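Local coordinates for nonribosomal peptide synthase (Streptomyces sp. MJ635-86F5, PDB 5JJP), which adenylates aliphatic beta-amino acids as an ANL-superfamily enzyme, probably using ATP and then passing the activated acid to a carrier protein, at residues Y72-D85 with G159-R173. Sequence-based numbering, arbitrary orientation.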
# COMPACT_ATOMS: atom_id res chain seq x y z
N TYR A 72 -15.33 7.08 14.16
CA TYR A 72 -15.37 5.66 13.95
C TYR A 72 -14.67 4.94 15.08
O TYR A 72 -15.12 3.89 15.53
CB TYR A 72 -14.71 5.31 12.61
CG TYR A 72 -15.55 5.50 11.35
CD1 TYR A 72 -16.83 6.10 11.39
CD2 TYR A 72 -15.06 5.14 10.15
CE1 TYR A 72 -17.59 6.28 10.24
CE2 TYR A 72 -15.79 5.34 9.00
CZ TYR A 72 -17.06 5.93 9.04
OH TYR A 72 -17.77 6.03 7.87
N ALA A 73 -13.50 5.46 15.46
CA ALA A 73 -12.65 4.83 16.50
C ALA A 73 -13.36 4.76 17.82
O ALA A 73 -13.34 3.73 18.48
CB ALA A 73 -11.33 5.59 16.66
N ALA A 74 -14.02 5.86 18.21
CA ALA A 74 -14.82 5.87 19.44
C ALA A 74 -15.90 4.76 19.45
O ALA A 74 -16.02 4.02 20.43
CB ALA A 74 -15.48 7.24 19.64
N GLU A 75 -16.64 4.62 18.35
CA GLU A 75 -17.69 3.59 18.27
C GLU A 75 -17.08 2.17 18.21
O GLU A 75 -17.56 1.27 18.89
CB GLU A 75 -18.59 3.85 17.08
CG GLU A 75 -19.50 5.05 17.26
CD GLU A 75 -20.16 5.50 15.94
OE1 GLU A 75 -21.42 5.36 15.83
OE2 GLU A 75 -19.42 6.00 15.01
N LEU A 76 -15.99 1.98 17.46
CA LEU A 76 -15.37 0.69 17.41
C LEU A 76 -14.82 0.32 18.78
O LEU A 76 -14.87 -0.85 19.14
CB LEU A 76 -14.27 0.61 16.36
CG LEU A 76 -14.78 0.62 14.92
CD1 LEU A 76 -13.63 0.83 13.96
CD2 LEU A 76 -15.48 -0.66 14.58
N ASP A 77 -14.31 1.30 19.53
CA ASP A 77 -13.69 1.02 20.81
C ASP A 77 -14.73 0.56 21.83
O ASP A 77 -14.38 -0.13 22.80
CB ASP A 77 -12.93 2.22 21.35
CG ASP A 77 -11.97 1.87 22.48
OD1 ASP A 77 -11.27 0.87 22.45
OD2 ASP A 77 -11.87 2.64 23.42
N ALA A 78 -16.00 0.90 21.60
CA ALA A 78 -17.05 0.46 22.52
C ALA A 78 -17.32 -1.05 22.37
O ALA A 78 -18.07 -1.62 23.14
CB ALA A 78 -18.34 1.25 22.30
N LEU A 79 -16.76 -1.68 21.34
CA LEU A 79 -16.98 -3.11 21.14
C LEU A 79 -16.10 -3.96 22.03
O LEU A 79 -16.31 -5.17 22.15
CB LEU A 79 -16.77 -3.49 19.68
CG LEU A 79 -17.69 -2.76 18.72
CD1 LEU A 79 -17.36 -3.19 17.31
CD2 LEU A 79 -19.13 -3.09 19.04
N GLY A 80 -15.14 -3.35 22.70
CA GLY A 80 -14.35 -4.06 23.69
C GLY A 80 -13.26 -4.93 23.12
O GLY A 80 -12.72 -5.76 23.85
N LEU A 81 -12.91 -4.75 21.84
CA LEU A 81 -11.83 -5.56 21.26
C LEU A 81 -10.47 -5.17 21.86
O LEU A 81 -10.29 -4.03 22.25
CB LEU A 81 -11.78 -5.45 19.75
CG LEU A 81 -13.08 -5.79 19.00
CD1 LEU A 81 -12.84 -5.52 17.51
CD2 LEU A 81 -13.43 -7.25 19.18
N ASP A 82 -9.53 -6.10 21.84
CA ASP A 82 -8.19 -5.88 22.39
C ASP A 82 -7.19 -5.52 21.28
O ASP A 82 -7.39 -5.93 20.13
CB ASP A 82 -7.70 -7.18 23.04
CG ASP A 82 -6.72 -6.96 24.20
OD1 ASP A 82 -6.42 -5.80 24.56
OD2 ASP A 82 -6.31 -7.97 24.80
N VAL A 83 -6.12 -4.76 21.62
CA VAL A 83 -5.06 -4.49 20.69
C VAL A 83 -4.58 -5.86 20.21
O VAL A 83 -4.32 -6.75 21.02
CB VAL A 83 -3.91 -3.72 21.37
CG1 VAL A 83 -2.65 -3.68 20.49
CG2 VAL A 83 -4.35 -2.30 21.78
N GLY A 84 -4.40 -6.01 18.88
CA GLY A 84 -4.04 -7.28 18.26
C GLY A 84 -5.16 -8.01 17.53
O GLY A 84 -4.93 -8.80 16.60
N ASP A 85 -6.38 -7.80 17.98
CA ASP A 85 -7.52 -8.52 17.38
C ASP A 85 -7.68 -8.08 15.95
O ASP A 85 -7.66 -6.89 15.67
CB ASP A 85 -8.82 -8.24 18.18
CG ASP A 85 -8.83 -8.89 19.54
OD1 ASP A 85 -7.95 -9.74 19.79
OD2 ASP A 85 -9.73 -8.59 20.36
N GLY A 159 -21.84 6.85 10.80
CA GLY A 159 -21.00 6.23 11.82
C GLY A 159 -20.97 4.74 11.65
O GLY A 159 -21.23 4.23 10.55
N VAL A 160 -20.68 4.04 12.74
CA VAL A 160 -20.57 2.58 12.75
C VAL A 160 -21.74 1.99 13.51
O VAL A 160 -21.90 2.25 14.70
CB VAL A 160 -19.32 2.14 13.49
CG1 VAL A 160 -19.29 0.65 13.65
CG2 VAL A 160 -18.05 2.66 12.77
N THR A 161 -22.54 1.17 12.82
CA THR A 161 -23.63 0.45 13.45
C THR A 161 -23.30 -1.05 13.45
O THR A 161 -22.78 -1.57 12.48
CB THR A 161 -24.95 0.70 12.69
OG1 THR A 161 -24.77 0.42 11.31
CG2 THR A 161 -25.33 2.15 12.83
N THR A 162 -23.56 -1.70 14.58
CA THR A 162 -23.13 -3.07 14.78
C THR A 162 -24.31 -4.00 14.72
O THR A 162 -25.17 -3.94 15.56
CB THR A 162 -22.45 -3.22 16.16
OG1 THR A 162 -21.25 -2.42 16.23
CG2 THR A 162 -22.05 -4.68 16.41
N GLU A 163 -24.32 -4.90 13.74
CA GLU A 163 -25.44 -5.85 13.54
C GLU A 163 -25.28 -7.06 14.46
O GLU A 163 -26.28 -7.64 14.89
CB GLU A 163 -25.59 -6.29 12.07
CG GLU A 163 -25.54 -5.16 11.05
CD GLU A 163 -26.75 -4.21 11.08
OE1 GLU A 163 -27.78 -4.56 11.68
OE2 GLU A 163 -26.65 -3.10 10.50
N GLN A 164 -24.05 -7.43 14.79
CA GLN A 164 -23.76 -8.55 15.67
C GLN A 164 -22.51 -8.27 16.49
O GLN A 164 -21.45 -8.08 15.93
CB GLN A 164 -23.58 -9.80 14.86
CG GLN A 164 -22.72 -10.80 15.62
CD GLN A 164 -23.47 -11.71 16.59
OE1 GLN A 164 -24.15 -12.67 16.20
NE2 GLN A 164 -23.34 -11.41 17.90
N LEU A 165 -22.65 -8.17 17.80
CA LEU A 165 -21.53 -7.87 18.67
C LEU A 165 -20.53 -8.99 18.65
O LEU A 165 -20.90 -10.19 18.59
CB LEU A 165 -21.98 -7.71 20.11
CG LEU A 165 -22.89 -6.51 20.41
CD1 LEU A 165 -23.38 -6.63 21.85
CD2 LEU A 165 -22.17 -5.18 20.23
N PRO A 166 -19.24 -8.63 18.71
CA PRO A 166 -18.23 -9.65 18.86
C PRO A 166 -18.35 -10.28 20.23
O PRO A 166 -18.99 -9.73 21.12
CB PRO A 166 -16.91 -8.89 18.77
CG PRO A 166 -17.27 -7.49 19.07
CD PRO A 166 -18.67 -7.28 18.59
N ALA A 167 -17.72 -11.45 20.37
CA ALA A 167 -17.71 -12.21 21.61
C ALA A 167 -17.13 -11.36 22.72
O ALA A 167 -16.28 -10.50 22.47
CB ALA A 167 -16.87 -13.46 21.42
N PRO A 168 -17.59 -11.57 23.96
CA PRO A 168 -16.92 -10.91 25.07
C PRO A 168 -15.48 -11.41 25.25
O PRO A 168 -15.11 -12.52 24.82
CB PRO A 168 -17.78 -11.29 26.28
CG PRO A 168 -19.05 -11.86 25.73
CD PRO A 168 -18.67 -12.47 24.43
N ARG A 169 -14.65 -10.58 25.85
CA ARG A 169 -13.28 -10.96 26.10
C ARG A 169 -12.75 -10.12 27.23
O ARG A 169 -13.30 -9.05 27.50
CB ARG A 169 -12.45 -10.72 24.83
CG ARG A 169 -12.28 -9.23 24.51
CD ARG A 169 -11.95 -8.99 23.04
NE ARG A 169 -13.00 -9.50 22.19
CZ ARG A 169 -12.83 -10.29 21.13
NH1 ARG A 169 -11.64 -10.65 20.71
NH2 ARG A 169 -13.90 -10.69 20.47
N VAL A 170 -11.66 -10.54 27.85
CA VAL A 170 -10.95 -9.65 28.81
C VAL A 170 -9.78 -9.01 28.07
O VAL A 170 -9.00 -9.70 27.43
CB VAL A 170 -10.49 -10.43 30.04
CG1 VAL A 170 -11.69 -11.08 30.71
CG2 VAL A 170 -9.49 -11.54 29.69
N ARG A 171 -9.67 -7.69 28.14
CA ARG A 171 -8.56 -6.97 27.55
C ARG A 171 -7.28 -7.09 28.34
O ARG A 171 -7.29 -6.99 29.56
CB ARG A 171 -8.90 -5.49 27.42
CG ARG A 171 -9.83 -5.18 26.24
CD ARG A 171 -10.13 -3.70 26.25
NE ARG A 171 -10.75 -3.29 25.00
CZ ARG A 171 -11.35 -2.13 24.79
NH1 ARG A 171 -11.46 -1.24 25.76
NH2 ARG A 171 -11.84 -1.86 23.58
N ARG A 172 -6.17 -7.34 27.65
CA ARG A 172 -4.89 -7.54 28.31
C ARG A 172 -3.85 -6.51 27.90
O ARG A 172 -2.76 -6.47 28.44
CB ARG A 172 -4.39 -8.95 28.01
CG ARG A 172 -5.44 -10.02 28.35
CD ARG A 172 -4.90 -11.42 28.15
NE ARG A 172 -5.73 -12.51 28.68
CZ ARG A 172 -5.45 -13.80 28.50
NH1 ARG A 172 -4.35 -14.17 27.82
NH2 ARG A 172 -6.27 -14.73 29.01
N ARG A 173 -4.19 -5.68 26.91
CA ARG A 173 -3.26 -4.70 26.39
C ARG A 173 -3.79 -3.33 26.75
O ARG A 173 -4.99 -3.07 26.60
CB ARG A 173 -3.14 -4.83 24.86
CG ARG A 173 -2.32 -6.04 24.40
CD ARG A 173 -0.84 -5.89 24.69
NE ARG A 173 -0.35 -4.59 24.23
CZ ARG A 173 0.08 -4.32 23.00
NH1 ARG A 173 0.18 -5.25 22.08
NH2 ARG A 173 0.50 -3.08 22.71
O HOH W 1 -15.53 -7.94 22.84
O HOH W 2 -13.55 -6.11 26.70
O HOH W 3 -8.54 -10.99 22.30
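Val160 wedges its two methyls against Tyr72 and Leu76 where the end of helix 62-77 packs on strand 159-162, an edge strand of a mixed five-stranded sheet in the layered alpha-beta sandwich of this ANL adenylation enzyme. This is the tight part. Val160 CG2 lies 3.9 Å from Tyr72 CD1, CG1 turns to Leu76 CD2, and helix 95-107 backs both helix residues. Glu75 reaches over Gly159, its carboxylate taking only weak bonds from Val160 N. Further along, Leu79 CD2 touches both Thr162 OG1 and Leu165 CD2, and Pro166 CG sits 3.8 Å from Leu81 CD2.

Around and beyond Gly80 the contact becomes more polar, more open and water-bridged. Leu81 CD2 stands 3.6 Å above the guanidinium plane of Arg169, over its centre. A bend at chi3 (60°) folds that arginine back; its NH1 makes a short but poorly aligned salt bridge to Asp85 OD2 (2.8 Å), while NH2 bonds to Ala167 O. Replacing Arg169 by alanine would probably leave the Asp85 carboxylate without this cationic partner and Leu81 CD2 without the flat group it covers. One water joins Leu79 O, Ala167 O and Arg169 NE; another links Gly80 O to Arg169 O. Arg171, extended, lays one guanidinium face over Gly80 CA. Its NH2 meets Asp77 O in the carbonyl plane and Asp77 OD1 in a poorly aligned salt bridge; NE and NH2 both grip Leu81 O from one face, NE from well above the carbonyl plane, NH2 closer to it. The Asp82 carboxylate spans two successive amides: OD1 offers its syn lone pair to Arg173 N, and OD2 takes a nearly straight bond (166°) from Arg172 N at 2.9 Å.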